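Local coordinates for DNA polymerase (Pyrobaculum calidifontis, PDB 5MDN), which probably catalyses DNA-directed DNA synthesis, adding deoxyribonucleotides from their triphosphates to a growing DNA chain with release of diphosphate, at residues Arg604-Leu609 / Leu640-Lys645; Leu412-Leu417 / Tyr593-Phe598; Glu632-Val637 / Ala755-Glu760; Glu287-Thr292 / Ile614-Phe619. All blocks are in the same frame, centred on the assembly; numbering follows the deposited sequence.

Contact 1. Residues Arg604-Leu609 / Leu640-Lys645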
loop_
_atom_site.group_PDB
_atom_site.type_symbol
_atom_site.label_atom_id
_atom_site.label_comp_id
_atom_site.label_asym_id
_atom_site.label_seq_id
_atom_site.Cartn_x
_atom_site.Cartn_y
_atom_site.Cartn_z
ATOM N N ARG A 604 17.965 -9.727 -6.895
ATOM C CA ARG A 604 18.476 -8.360 -6.926
ATOM C C ARG A 604 18.929 -8.100 -8.357
ATOM O O ARG A 604 19.981 -8.593 -8.777
ATOM C CB ARG A 604 19.614 -8.172 -5.928
ATOM C CG ARG A 604 20.252 -6.803 -5.992
ATOM C CD ARG A 604 19.220 -5.748 -5.669
ATOM N NE ARG A 604 19.763 -4.394 -5.596
ATOM C CZ ARG A 604 19.742 -3.530 -6.607
ATOM N NH1 ARG A 604 19.205 -3.872 -7.771
ATOM N NH2 ARG A 604 20.257 -2.318 -6.454
ATOM N N TYR A 605 18.141 -7.333 -9.109
ATOM C CA TYR A 605 18.434 -7.147 -10.518
ATOM C C TYR A 605 17.851 -5.831 -11.004
ATOM O O TYR A 605 16.960 -5.247 -10.381
ATOM C CB TYR A 605 17.889 -8.308 -11.367
ATOM C CG TYR A 605 16.379 -8.351 -11.465
ATOM C CD1 TYR A 605 15.619 -8.984 -10.492
ATOM C CD2 TYR A 605 15.717 -7.765 -12.537
ATOM C CE1 TYR A 605 14.241 -9.027 -10.578
ATOM C CE2 TYR A 605 14.339 -7.801 -12.633
ATOM C CZ TYR A 605 13.605 -8.433 -11.651
ATOM O OH TYR A 605 12.232 -8.472 -11.743
ATOM N N ALA A 606 18.379 -5.375 -12.135
ATOM C CA ALA A 606 17.799 -4.293 -12.912
ATOM C C ALA A 606 17.441 -4.820 -14.294
ATOM O O ALA A 606 18.093 -5.733 -14.811
ATOM C CB ALA A 606 18.763 -3.111 -13.028
ATOM N N GLY A 607 16.405 -4.243 -14.890
ATOM C CA GLY A 607 15.932 -4.725 -16.172
ATOM C C GLY A 607 15.487 -3.622 -17.106
ATOM O O GLY A 607 14.879 -2.637 -16.674
ATOM N N LEU A 608 15.786 -3.777 -18.393
ATOM C CA LEU A 608 15.488 -2.775 -19.411
ATOM C C LEU A 608 14.307 -3.268 -20.236
ATOM O O LEU A 608 14.418 -4.268 -20.952
ATOM C CB LEU A 608 16.710 -2.515 -20.290
ATOM C CG LEU A 608 16.534 -1.589 -21.495
ATOM C CD1 LEU A 608 16.096 -0.202 -21.057
ATOM C CD2 LEU A 608 17.823 -1.517 -22.299
ATOM N N LEU A 609 13.182 -2.567 -20.134
ATOM C CA LEU A 609 11.988 -2.930 -20.880
ATOM C C LEU A 609 12.096 -2.458 -22.329
ATOM O O LEU A 609 12.916 -1.603 -22.675
ATOM C CB LEU A 609 10.740 -2.337 -20.225
ATOM C CG LEU A 609 10.416 -2.816 -18.808
ATOM C CD1 LEU A 609 9.368 -1.921 -18.167
ATOM C CD2 LEU A 609 9.944 -4.261 -18.834
ATOM N N LEU A 640 23.868 2.516 -18.250
ATOM C CA LEU A 640 24.938 2.273 -19.214
ATOM C C LEU A 640 25.175 0.782 -19.408
ATOM O O LEU A 640 25.384 0.322 -20.537
ATOM C CB LEU A 640 26.228 2.962 -18.764
ATOM C CG LEU A 640 26.331 4.478 -18.941
ATOM C CD1 LEU A 640 27.514 5.016 -18.155
ATOM C CD2 LEU A 640 26.451 4.844 -20.410
ATOM N N ILE A 641 25.151 0.012 -18.318
ATOM C CA ILE A 641 25.374 -1.428 -18.415
ATOM C C ILE A 641 24.221 -2.102 -19.149
ATOM O O ILE A 641 24.433 -2.991 -19.983
ATOM C CB ILE A 641 25.589 -2.026 -17.012
ATOM C CG1 ILE A 641 26.891 -1.497 -16.408
ATOM C CG2 ILE A 641 25.611 -3.544 -17.069
ATOM C CD1 ILE A 641 26.979 -1.644 -14.911
ATOM N N LEU A 642 22.985 -1.684 -18.864
ATOM C CA LEU A 642 21.824 -2.322 -19.475
ATOM C C LEU A 642 21.699 -2.005 -20.958
ATOM O O LEU A 642 21.092 -2.788 -21.697
ATOM C CB LEU A 642 20.543 -1.902 -18.750
ATOM C CG LEU A 642 20.316 -2.490 -17.357
ATOM C CD1 LEU A 642 19.112 -1.839 -16.696
ATOM C CD2 LEU A 642 20.144 -3.996 -17.440
ATOM N N LYS A 643 22.255 -0.884 -21.413
ATOM C CA LYS A 643 22.183 -0.501 -22.816
ATOM C C LYS A 643 23.414 -0.914 -23.610
ATOM O O LYS A 643 23.442 -0.712 -24.828
ATOM C CB LYS A 643 21.967 1.011 -22.942
ATOM C CG LYS A 643 20.610 1.480 -22.448
ATOM C CD LYS A 643 20.379 2.955 -22.733
ATOM C CE LYS A 643 19.040 3.405 -22.170
ATOM N NZ LYS A 643 18.891 4.885 -22.189
ATOM N N SER A 644 24.422 -1.489 -22.959
ATOM C CA SER A 644 25.607 -1.982 -23.646
ATOM C C SER A 644 25.414 -3.438 -24.049
ATOM O O SER A 644 24.972 -4.262 -23.241
ATOM C CB SER A 644 26.843 -1.843 -22.757
ATOM O OG SER A 644 26.781 -2.728 -21.649
ATOM N N LYS A 645 25.754 -3.753 -25.295
ATOM C CA LYS A 645 25.895 -5.139 -25.722
ATOM C C LYS A 645 27.268 -5.655 -25.301
ATOM O O LYS A 645 28.275 -4.963 -25.483
ATOM C CB LYS A 645 25.723 -5.248 -27.237
ATOM C CG LYS A 645 24.405 -4.698 -27.759
ATOM C CD LYS A 645 24.445 -4.569 -29.272
ATOM C CE LYS A 645 23.349 -3.647 -29.789
ATOM N NZ LYS A 645 21.988 -4.237 -29.657
#

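Contact 2. Residues Leu412-Leu417 / Tyr593-Phe598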
loop_
_atom_site.group_PDB
_atom_site.type_symbol
_atom_site.label_atom_id
_atom_site.label_comp_id
_atom_site.label_asym_id
_atom_site.label_seq_id
_atom_site.Cartn_x
_atom_site.Cartn_y
_atom_site.Cartn_z
ATOM N N LEU A 412 25.238 -10.400 -16.917
ATOM C CA LEU A 412 24.390 -9.726 -17.890
ATOM C C LEU A 412 23.704 -10.745 -18.791
ATOM O O LEU A 412 24.335 -11.692 -19.270
ATOM C CB LEU A 412 25.218 -8.752 -18.732
ATOM C CG LEU A 412 24.490 -7.690 -19.557
ATOM C CD1 LEU A 412 23.922 -6.610 -18.656
ATOM C CD2 LEU A 412 25.433 -7.089 -20.590
ATOM N N TYR A 413 22.405 -10.544 -19.020
ATOM C CA TYR A 413 21.608 -11.426 -19.860
ATOM C C TYR A 413 20.727 -10.585 -20.772
ATOM O O TYR A 413 20.119 -9.608 -20.325
ATOM C CB TYR A 413 20.732 -12.370 -19.024
ATOM C CG TYR A 413 21.497 -13.218 -18.032
ATOM C CD1 TYR A 413 21.770 -12.746 -16.755
ATOM C CD2 TYR A 413 21.942 -14.489 -18.371
ATOM C CE1 TYR A 413 22.465 -13.515 -15.842
ATOM C CE2 TYR A 413 22.640 -15.265 -17.466
ATOM C CZ TYR A 413 22.898 -14.772 -16.204
ATOM O OH TYR A 413 23.590 -15.544 -15.299
ATOM N N SER A 414 20.655 -10.968 -22.044
ATOM C CA SER A 414 19.894 -10.237 -23.048
ATOM C C SER A 414 18.660 -11.029 -23.465
ATOM O O SER A 414 18.701 -12.261 -23.544
ATOM C CB SER A 414 20.758 -9.936 -24.277
ATOM O OG SER A 414 21.865 -9.122 -23.934
ATOM N N ASP A 415 17.567 -10.308 -23.733
ATOM C CA ASP A 415 16.296 -10.890 -24.155
ATOM C C ASP A 415 15.779 -11.906 -23.143
ATOM O O ASP A 415 15.967 -13.114 -23.317
ATOM C CB ASP A 415 16.432 -11.543 -25.535
ATOM C CG ASP A 415 16.689 -10.534 -26.637
ATOM O OD1 ASP A 415 16.164 -9.404 -26.545
ATOM O OD2 ASP A 415 17.412 -10.873 -27.598
ATOM N N VAL A 416 15.110 -11.434 -22.094
ATOM C CA VAL A 416 14.670 -12.281 -20.992
ATOM C C VAL A 416 13.179 -12.071 -20.776
ATOM O O VAL A 416 12.711 -10.928 -20.719
ATOM C CB VAL A 416 15.450 -11.979 -19.697
ATOM C CG1 VAL A 416 14.902 -12.792 -18.535
ATOM C CG2 VAL A 416 16.935 -12.248 -19.895
ATOM N N LEU A 417 12.438 -13.170 -20.657
ATOM C CA LEU A 417 11.025 -13.146 -20.308
ATOM C C LEU A 417 10.844 -13.606 -18.868
ATOM O O LEU A 417 11.449 -14.596 -18.441
ATOM C CB LEU A 417 10.204 -14.041 -21.244
ATOM C CG LEU A 417 10.207 -13.710 -22.737
ATOM C CD1 LEU A 417 9.246 -14.625 -23.481
ATOM C CD2 LEU A 417 9.840 -12.254 -22.957
ATOM N N TYR A 593 12.060 -8.178 -20.934
ATOM C CA TYR A 593 13.244 -7.346 -20.774
ATOM C C TYR A 593 14.157 -7.472 -21.987
ATOM O O TYR A 593 14.416 -8.580 -22.468
ATOM C CB TYR A 593 14.009 -7.737 -19.512
ATOM C CG TYR A 593 13.312 -7.400 -18.214
ATOM C CD1 TYR A 593 12.990 -6.087 -17.895
ATOM C CD2 TYR A 593 12.995 -8.395 -17.299
ATOM C CE1 TYR A 593 12.360 -5.777 -16.704
ATOM C CE2 TYR A 593 12.367 -8.094 -16.106
ATOM C CZ TYR A 593 12.051 -6.785 -15.814
ATOM O OH TYR A 593 11.424 -6.482 -14.628
ATOM N N GLU A 594 14.639 -6.329 -22.479
ATOM C CA GLU A 594 15.674 -6.347 -23.506
ATOM C C GLU A 594 16.999 -6.835 -22.934
ATOM O O GLU A 594 17.740 -7.565 -23.604
ATOM C CB GLU A 594 15.824 -4.954 -24.117
ATOM C CG GLU A 594 16.769 -4.885 -25.302
ATOM C CD GLU A 594 16.782 -3.514 -25.950
ATOM O OE1 GLU A 594 15.931 -2.676 -25.584
ATOM O OE2 GLU A 594 17.641 -3.273 -26.824
ATOM N N ARG A 595 17.314 -6.441 -21.702
ATOM C CA ARG A 595 18.525 -6.877 -21.025
ATOM C C ARG A 595 18.287 -6.849 -19.521
ATOM O O ARG A 595 17.487 -6.057 -19.019
ATOM C CB ARG A 595 19.726 -6.008 -21.424
ATOM C CG ARG A 595 21.033 -6.780 -21.547
ATOM C CD ARG A 595 22.037 -6.113 -22.483
ATOM N NE ARG A 595 21.560 -6.057 -23.863
ATOM C CZ ARG A 595 21.165 -4.950 -24.485
ATOM N NH1 ARG A 595 21.190 -3.783 -23.860
ATOM N NH2 ARG A 595 20.752 -5.015 -25.744
ATOM N N VAL A 596 18.997 -7.721 -18.807
ATOM C CA VAL A 596 18.839 -7.891 -17.364
ATOM C C VAL A 596 20.220 -8.018 -16.738
ATOM O O VAL A 596 21.118 -8.646 -17.310
ATOM C CB VAL A 596 17.976 -9.127 -17.015
ATOM C CG1 VAL A 596 17.930 -9.357 -15.510
ATOM C CG2 VAL A 596 16.573 -8.970 -17.551
ATOM N N LEU A 597 20.390 -7.417 -15.564
ATOM C CA LEU A 597 21.649 -7.448 -14.828
ATOM C C LEU A 597 21.395 -7.977 -13.422
ATOM O O LEU A 597 20.772 -7.295 -12.601
ATOM C CB LEU A 597 22.277 -6.059 -14.783
ATOM C CG LEU A 597 23.426 -5.863 -13.796
ATOM C CD1 LEU A 597 24.626 -6.722 -14.166
ATOM C CD2 LEU A 597 23.798 -4.398 -13.758
ATOM N N PHE A 598 21.883 -9.184 -13.144
ATOM C CA PHE A 598 21.890 -9.728 -11.792
ATOM C C PHE A 598 23.209 -9.362 -11.123
ATOM O O PHE A 598 24.282 -9.744 -11.602
ATOM C CB PHE A 598 21.703 -11.245 -11.807
ATOM C CG PHE A 598 20.268 -11.685 -11.912
ATOM C CD1 PHE A 598 19.675 -11.888 -13.148
ATOM C CD2 PHE A 598 19.517 -11.909 -10.770
ATOM C CE1 PHE A 598 18.356 -12.299 -13.241
ATOM C CE2 PHE A 598 18.200 -12.321 -10.855
ATOM C CZ PHE A 598 17.618 -12.515 -12.093
#

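Contact 3. Residues Glu632-Val637 / Ala755-Glu760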
loop_
_atom_site.group_PDB
_atom_site.type_symbol
_atom_site.label_atom_id
_atom_site.label_comp_id
_atom_site.label_asym_id
_atom_site.label_seq_id
_atom_site.Cartn_x
_atom_site.Cartn_y
_atom_site.Cartn_z
ATOM N N GLU A 632 22.541 9.586 -8.418
ATOM C CA GLU A 632 22.579 9.817 -9.859
ATOM C C GLU A 632 23.578 8.892 -10.546
ATOM O O GLU A 632 23.294 8.355 -11.624
ATOM C CB GLU A 632 22.928 11.281 -10.137
ATOM C CG GLU A 632 22.827 11.699 -11.598
ATOM C CD GLU A 632 21.420 11.565 -12.148
ATOM O OE1 GLU A 632 20.459 11.772 -11.376
ATOM O OE2 GLU A 632 21.276 11.260 -13.352
ATOM N N VAL A 633 24.753 8.696 -9.941
ATOM C CA VAL A 633 25.759 7.824 -10.546
ATOM C C VAL A 633 25.487 6.346 -10.287
ATOM O O VAL A 633 26.080 5.496 -10.961
ATOM C CB VAL A 633 27.184 8.198 -10.101
ATOM C CG1 VAL A 633 27.512 9.621 -10.538
ATOM C CG2 VAL A 633 27.355 8.028 -8.607
ATOM N N GLN A 634 24.619 6.001 -9.328
ATOM C CA GLN A 634 24.185 4.610 -9.229
ATOM C C GLN A 634 23.251 4.261 -10.375
ATOM O O GLN A 634 23.384 3.201 -10.998
ATOM C CB GLN A 634 23.476 4.329 -7.911
ATOM C CG GLN A 634 23.535 2.862 -7.533
ATOM C CD GLN A 634 22.836 2.559 -6.225
ATOM O OE1 GLN A 634 21.963 3.307 -5.777
ATOM N NE2 GLN A 634 23.216 1.452 -5.603
ATOM N N LEU A 635 22.297 5.142 -10.668
ATOM C CA LEU A 635 21.672 5.165 -11.984
ATOM C C LEU A 635 22.741 5.537 -13.009
ATOM O O LEU A 635 23.920 5.645 -12.660
ATOM C CB LEU A 635 20.493 6.147 -12.014
ATOM C CG LEU A 635 19.128 5.651 -11.513
ATOM C CD1 LEU A 635 19.179 5.259 -10.038
ATOM C CD2 LEU A 635 18.060 6.710 -11.732
ATOM N N ASN A 636 22.364 5.714 -14.275
ATOM C CA ASN A 636 23.341 5.961 -15.335
ATOM C C ASN A 636 24.264 4.755 -15.493
ATOM O O ASN A 636 24.287 4.128 -16.556
ATOM C CB ASN A 636 24.162 7.230 -15.062
ATOM C CG ASN A 636 23.553 8.469 -15.685
ATOM O OD1 ASN A 636 23.832 8.803 -16.837
ATOM N ND2 ASN A 636 22.722 9.166 -14.919
ATOM N N VAL A 637 25.026 4.424 -14.441
ATOM C CA VAL A 637 25.844 3.208 -14.449
ATOM C C VAL A 637 24.981 1.992 -14.761
ATOM O O VAL A 637 25.305 1.185 -15.639
ATOM C CB VAL A 637 26.586 3.043 -13.109
ATOM C CG1 VAL A 637 26.997 1.590 -12.901
ATOM C CG2 VAL A 637 27.815 3.939 -13.074
ATOM N N ALA A 755 29.224 3.307 -7.858
ATOM C CA ALA A 755 29.466 2.559 -9.085
ATOM C C ALA A 755 29.965 1.153 -8.786
ATOM O O ALA A 755 29.668 0.218 -9.538
ATOM C CB ALA A 755 30.466 3.305 -9.967
ATOM N N LEU A 756 30.727 0.985 -7.701
ATOM C CA LEU A 756 31.203 -0.337 -7.312
ATOM C C LEU A 756 30.121 -1.209 -6.693
ATOM O O LEU A 756 30.357 -2.407 -6.507
ATOM C CB LEU A 756 32.372 -0.223 -6.333
ATOM C CG LEU A 756 33.690 0.339 -6.863
ATOM C CD1 LEU A 756 34.801 0.027 -5.880
ATOM C CD2 LEU A 756 34.009 -0.222 -8.241
ATOM N N ARG A 757 28.955 -0.659 -6.351
ATOM C CA ARG A 757 27.873 -1.556 -5.969
ATOM C C ARG A 757 27.324 -2.312 -7.170
ATOM O O ARG A 757 26.604 -3.301 -6.993
ATOM C CB ARG A 757 26.750 -0.803 -5.254
ATOM C CG ARG A 757 25.875 -1.735 -4.427
ATOM C CD ARG A 757 24.688 -1.056 -3.771
ATOM N NE ARG A 757 23.862 -2.053 -3.092
ATOM C CZ ARG A 757 22.773 -1.781 -2.383
ATOM N NH1 ARG A 757 22.355 -0.530 -2.248
ATOM N NH2 ARG A 757 22.102 -2.768 -1.803
ATOM N N ILE A 758 27.667 -1.882 -8.381
ATOM C CA ILE A 758 27.476 -2.703 -9.566
ATOM C C ILE A 758 28.862 -2.970 -10.131
ATOM O O ILE A 758 29.245 -2.428 -11.174
ATOM C CB ILE A 758 26.555 -2.042 -10.607
ATOM C CG1 ILE A 758 25.258 -1.567 -9.953
ATOM C CG2 ILE A 758 26.236 -3.025 -11.710
ATOM C CD1 ILE A 758 25.269 -0.111 -9.556
ATOM N N ALA A 759 29.633 -3.792 -9.426
ATOM C CA ALA A 759 30.990 -4.100 -9.854
ATOM C C ALA A 759 31.140 -5.597 -10.056
ATOM O O ALA A 759 32.054 -6.224 -9.515
ATOM C CB ALA A 759 32.007 -3.590 -8.840
ATOM N N GLU A 760 30.235 -6.179 -10.834
ATOM C CA GLU A 760 30.278 -7.604 -11.130
ATOM C C GLU A 760 31.313 -7.947 -12.191
ATOM O O GLU A 760 31.178 -8.999 -12.849
ATOM C CB GLU A 760 28.886 -8.094 -11.546
ATOM C CG GLU A 760 28.225 -7.278 -12.681
ATOM C CD GLU A 760 28.710 -7.657 -14.069
ATOM O OE1 GLU A 760 28.988 -8.869 -14.264
ATOM O OE2 GLU A 760 28.722 -6.766 -14.969
#

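Contact 4. Residues Glu287-Thr292 / Ile614-Phe619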
loop_
_atom_site.group_PDB
_atom_site.type_symbol
_atom_site.label_atom_id
_atom_site.label_comp_id
_atom_site.label_asym_id
_atom_site.label_seq_id
_atom_site.Cartn_x
_atom_site.Cartn_y
_atom_site.Cartn_z
ATOM N N GLU A 287 8.958 -2.388 -8.358
ATOM C CA GLU A 287 9.786 -2.032 -9.506
ATOM C C GLU A 287 10.398 -0.637 -9.408
ATOM O O GLU A 287 11.423 -0.383 -10.049
ATOM C CB GLU A 287 8.963 -2.127 -10.794
ATOM C CG GLU A 287 8.195 -3.430 -10.962
ATOM C CD GLU A 287 6.693 -3.222 -10.894
ATOM O OE1 GLU A 287 6.189 -2.860 -9.812
ATOM O OE2 GLU A 287 6.016 -3.408 -11.928
ATOM N N ILE A 288 9.801 0.268 -8.628
ATOM C CA ILE A 288 10.065 1.694 -8.809
ATOM C C ILE A 288 11.338 2.127 -8.082
ATOM O O ILE A 288 12.091 2.970 -8.584
ATOM C CB ILE A 288 8.843 2.508 -8.350
ATOM C CG1 ILE A 288 7.577 2.047 -9.084
ATOM C CG2 ILE A 288 9.089 3.998 -8.553
ATOM C CD1 ILE A 288 7.193 2.906 -10.272
ATOM N N LYS A 289 11.579 1.583 -6.884
ATOM C CA LYS A 289 12.840 1.716 -6.150
ATOM C C LYS A 289 13.051 3.093 -5.519
ATOM O O LYS A 289 13.848 3.225 -4.583
ATOM C CB LYS A 289 14.025 1.357 -7.061
ATOM C CG LYS A 289 15.090 2.434 -7.221
ATOM C CD LYS A 289 16.432 1.947 -6.700
ATOM C CE LYS A 289 17.456 3.067 -6.687
ATOM N NZ LYS A 289 18.772 2.614 -6.157
ATOM N N VAL A 290 12.331 4.117 -5.979
ATOM C CA VAL A 290 12.536 5.462 -5.447
ATOM C C VAL A 290 11.210 6.064 -4.990
ATOM O O VAL A 290 11.103 6.554 -3.860
ATOM C CB VAL A 290 13.233 6.367 -6.481
ATOM C CG1 VAL A 290 12.661 6.137 -7.873
ATOM C CG2 VAL A 290 13.111 7.826 -6.067
ATOM N N LYS A 291 10.203 6.051 -5.869
ATOM C CA LYS A 291 8.807 6.313 -5.511
ATOM C C LYS A 291 8.541 7.776 -5.158
ATOM O O LYS A 291 7.697 8.065 -4.307
ATOM C CB LYS A 291 8.343 5.399 -4.373
ATOM C CG LYS A 291 8.475 3.921 -4.693
ATOM C CD LYS A 291 8.017 3.054 -3.540
ATOM C CE LYS A 291 7.971 1.591 -3.948
ATOM N NZ LYS A 291 9.337 1.020 -4.119
ATOM N N THR A 292 9.245 8.711 -5.789
ATOM C CA THR A 292 8.813 10.101 -5.742
ATOM C C THR A 292 7.730 10.339 -6.792
ATOM O O THR A 292 7.612 9.600 -7.773
ATOM C CB THR A 292 9.986 11.057 -5.969
ATOM O OG1 THR A 292 10.562 10.821 -7.258
ATOM C CG2 THR A 292 11.048 10.863 -4.894
ATOM N N ILE A 614 13.672 1.474 -17.318
ATOM C CA ILE A 614 14.405 0.601 -16.409
ATOM C C ILE A 614 13.591 0.450 -15.128
ATOM O O ILE A 614 13.014 1.423 -14.627
ATOM C CB ILE A 614 15.813 1.161 -16.114
ATOM C CG1 ILE A 614 16.735 1.077 -17.342
ATOM C CG2 ILE A 614 16.458 0.451 -14.929
ATOM C CD1 ILE A 614 16.552 2.208 -18.341
ATOM N N ASP A 615 13.543 -0.767 -14.589
ATOM C CA ASP A 615 13.021 -0.988 -13.249
ATOM C C ASP A 615 14.009 -1.821 -12.448
ATOM O O ASP A 615 14.749 -2.642 -12.997
ATOM C CB ASP A 615 11.620 -1.646 -13.265
ATOM C CG ASP A 615 11.559 -2.930 -14.090
ATOM O OD1 ASP A 615 12.568 -3.658 -14.191
ATOM O OD2 ASP A 615 10.472 -3.219 -14.633
ATOM N N ILE A 616 14.031 -1.578 -11.142
ATOM C CA ILE A 616 15.076 -2.086 -10.262
ATOM C C ILE A 616 14.412 -2.802 -9.097
ATOM O O ILE A 616 13.532 -2.239 -8.437
ATOM C CB ILE A 616 15.995 -0.957 -9.756
ATOM C CG1 ILE A 616 16.643 -0.232 -10.939
ATOM C CG2 ILE A 616 17.058 -1.513 -8.823
ATOM C CD1 ILE A 616 17.432 0.997 -10.554
ATOM N N VAL A 617 14.830 -4.039 -8.844
ATOM C CA VAL A 617 14.230 -4.888 -7.822
ATOM C C VAL A 617 15.313 -5.273 -6.826
ATOM O O VAL A 617 16.412 -5.676 -7.224
ATOM C CB VAL A 617 13.582 -6.144 -8.434
ATOM C CG1 VAL A 617 12.997 -7.029 -7.338
ATOM C CG2 VAL A 617 12.513 -5.756 -9.442
ATOM N N GLY A 618 15.003 -5.149 -5.540
ATOM C CA GLY A 618 15.982 -5.369 -4.497
ATOM C C GLY A 618 16.707 -4.097 -4.087
ATOM O O GLY A 618 16.764 -3.109 -4.817
ATOM N N PHE A 619 17.274 -4.137 -2.885
ATOM C CA PHE A 619 17.892 -2.960 -2.284
ATOM C C PHE A 619 19.216 -2.624 -2.964
ATOM O O PHE A 619 19.242 -1.985 -4.015
ATOM C CB PHE A 619 18.123 -3.182 -0.788
ATOM C CG PHE A 619 18.243 -1.913 0.002
ATOM C CD1 PHE A 619 17.114 -1.301 0.517
ATOM C CD2 PHE A 619 19.480 -1.332 0.235
ATOM C CE1 PHE A 619 17.211 -0.136 1.250
ATOM C CE2 PHE A 619 19.585 -0.163 0.969
ATOM C CZ PHE A 619 18.447 0.435 1.477
#

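Contact 1. Residues Arg604-Leu609 / Leu640-Lys645
Leu642, on the last turns of helix 628-643, drops its isobutyl group onto strand 605-609 at Ala606 and Gly607, and this is the tight part of the contact. Its CD1 meets the methyl CB of Ala606 at 3.9 Å and lies 4.0 Å from the Gly607 backbone N, while CD2 rests 3.8 Å from the Ala606 carbonyl O; both branches rest on the same side of the strand, over Ala606 and the start of Gly607. The CG of Leu642 lies anti to its own carbonyl carbon (chi1 -73°), which carries both methyls across to the strand. Farther along, Leu608 answers from the strand: its CB sits 4.2 Å from Leu642 CB, and its CD2 reaches past to the Leu642 carbonyl O at 3.6 Å. This is helix-on-sheet packing in the family B polymerase fold, where the small four-stranded sheet meets the first long helix after it. Arg604 and Tyr605 close the KKRY sequence, a family motif generally associated with binding of duplex DNA. Ile614 of the neighbouring strand adds to the apolar cover over both leucines. The solvent side is looser. There the exposed Lys643 crosses Leu608 at about a right angle and touches it through methylene alone, CG to Leu608 CD2 at 4.1 Å; its extended chain runs on to carry NZ into a salt bridge with Glu639. No hydrogen bond joins the two segments.

Contact 2. Residues Leu412-Leu417 / Tyr593-Phe598
An antiparallel ladder that turns a corner pairs Leu412-Val416 with Tyr593-Leu597, each chain passing from one sheet into another. Tyr413 and Val596 form a hydrogen-bonded pair, Tyr413 N to Val596 O at 2.9 Å and Val596 N to Tyr413 O at 2.7 Å; Val416 and Tyr593 bond in both directions too. At the bend, Asp415 N reaches Glu594 O at 2.8 Å almost straight (176° at the hydrogen), although it comes from well above the carbonyl plane. On one side of the corner 416-420 pairs with 588-593 in the five-stranded sheet of the polymerase palm, whose neighbouring strands form the hairpin of the family's DTDS motif; on the other 411-413 pairs with 595-598 in the smaller four-stranded sheet. On one face Arg595 bends at chi3 (-64°), bringing NE to Ser414 OG at 3.1 Å, in the guanidinium plane but with a bent N-H...O angle of 136°. Its CD packs 4.0 Å from Leu412 CD2, and NH1 probably donates to Leu642 O, though the modelled distance is doubtfully short. A leucine in place of Arg595 would probably leave the Ser414 hydroxyl without its NE donor, and the Leu642 carbonyl without a probable one. On the other face Val416 CB meets Val596 CG2 at 3.9 Å, the side chains crossing at about a right angle, and Tyr413 CE1 approaches Phe598 CD1 at 4.2 Å. Asp415 turns its carboxylate to Arg610.

Contact 3. Residues Glu632-Val637 / Ala755-Glu760
Gln634 and Ala755 bring the two backbones closest, CA to CA at 5.7 Å, where helix 628-643 passes the end of helix 743-756. Past that end the chain runs on as loop, with Ile758 N bonded back to Ala755 O at 3.1 Å. Both helices follow the palm in sequence and are consistent with the helical thumb of family B polymerases; here the last modelled helix and its tail pack on helix 628-643. The core is apolar. Val637 uses both methyls: CG2 meets Ala755 CB at 4.1 Å and CG1 meets Ile758 CD1, also at 4.1 Å, the valine and isoleucine side chains sliding past each other in opposite directions. Tyr657 and Val658 of helix 647-666 cover this patch, Tyr657 against Val637 and Val658 against Ala755. Gln634 takes the polar edge. With CG anti to the backbone N (chi1 -156°) and the chain extended beyond it, its amide reaches over to Arg757, NE2 standing 3.4 Å from Arg757 CD. The amide and guanidinium planes are 32° apart; the amide nitrogen lies against the arginine's methylene rather than its guanidinium, and no hydrogen bond forms. The amide OE1 takes a weak hydrogen bond from Lys289, while the exposed Arg757 also touches Phe619. Ile758 crosses Gln634 at about a right angle, its CD1 lying 4.0 Å from Gln634 CG and 4.1 Å from the Gln634 carbonyl O.

Contact 4. Residues Glu287-Thr292 / Ile614-Phe619
This is an interdomain contact: Glu287 and Lys289, in a loop of the exonuclease domain, lie along Asp615 and Ile616 of strand 614-617, at the margin of the small four-stranded sheet. One backbone bond joins them, Ile616 N to Glu287 O at 3.1 Å, nearly straight (162°), the donor tilted 18° from the carbonyl plane. Asp615 and Val617 turn their backbone groups inward to strand 605-609, so the loop uses the outward N-H of an edge strand. Beside the bond, Glu287 CB packs 3.7 Å from Asp615 CB. Their carboxylates stay apart, OE2 of Glu287 5.2 Å from OD2 of Asp615; Lys591 forms a salt bridge with Glu287 and a long, weak ion pair with Asp615, which probably eases the like charges. The chi1 of Asp615 (53°) directs its carboxylate toward Tyr593, whose OH is hydrogen-bonded to OD1. The aliphatic part of Lys289 slants across Ile616, CB to CB at 4.1 Å, its CD also meeting the isoleucine methyls CG2 and CD1.

How the contacts relate
Contacts 1, 2 and 4 all reach the sheet 411-413, 595-598, 605-609, 614-617: contact 2 within it and across the corner into the five-stranded sheet, contact 1 through the helix laid on it, contact 4 at its outer strand. Contacts 1 and 3 share helix 628-643, and Ile641 CD1 meets Ile758 CG2 at 3.6 Å. Both are largely buried and mainly apolar, without cross-segment hydrogen bonds, contact 3 with a glutamine-arginine contact at its rim. Contact 2, partly buried, is chiefly a backbone ladder; contact 4, likewise, has a single backbone bond amid charged side chains and joins two domains. The centre of contact 4 lies about 15 Å from the chain's centre, those of the others about 27 to 29 Å.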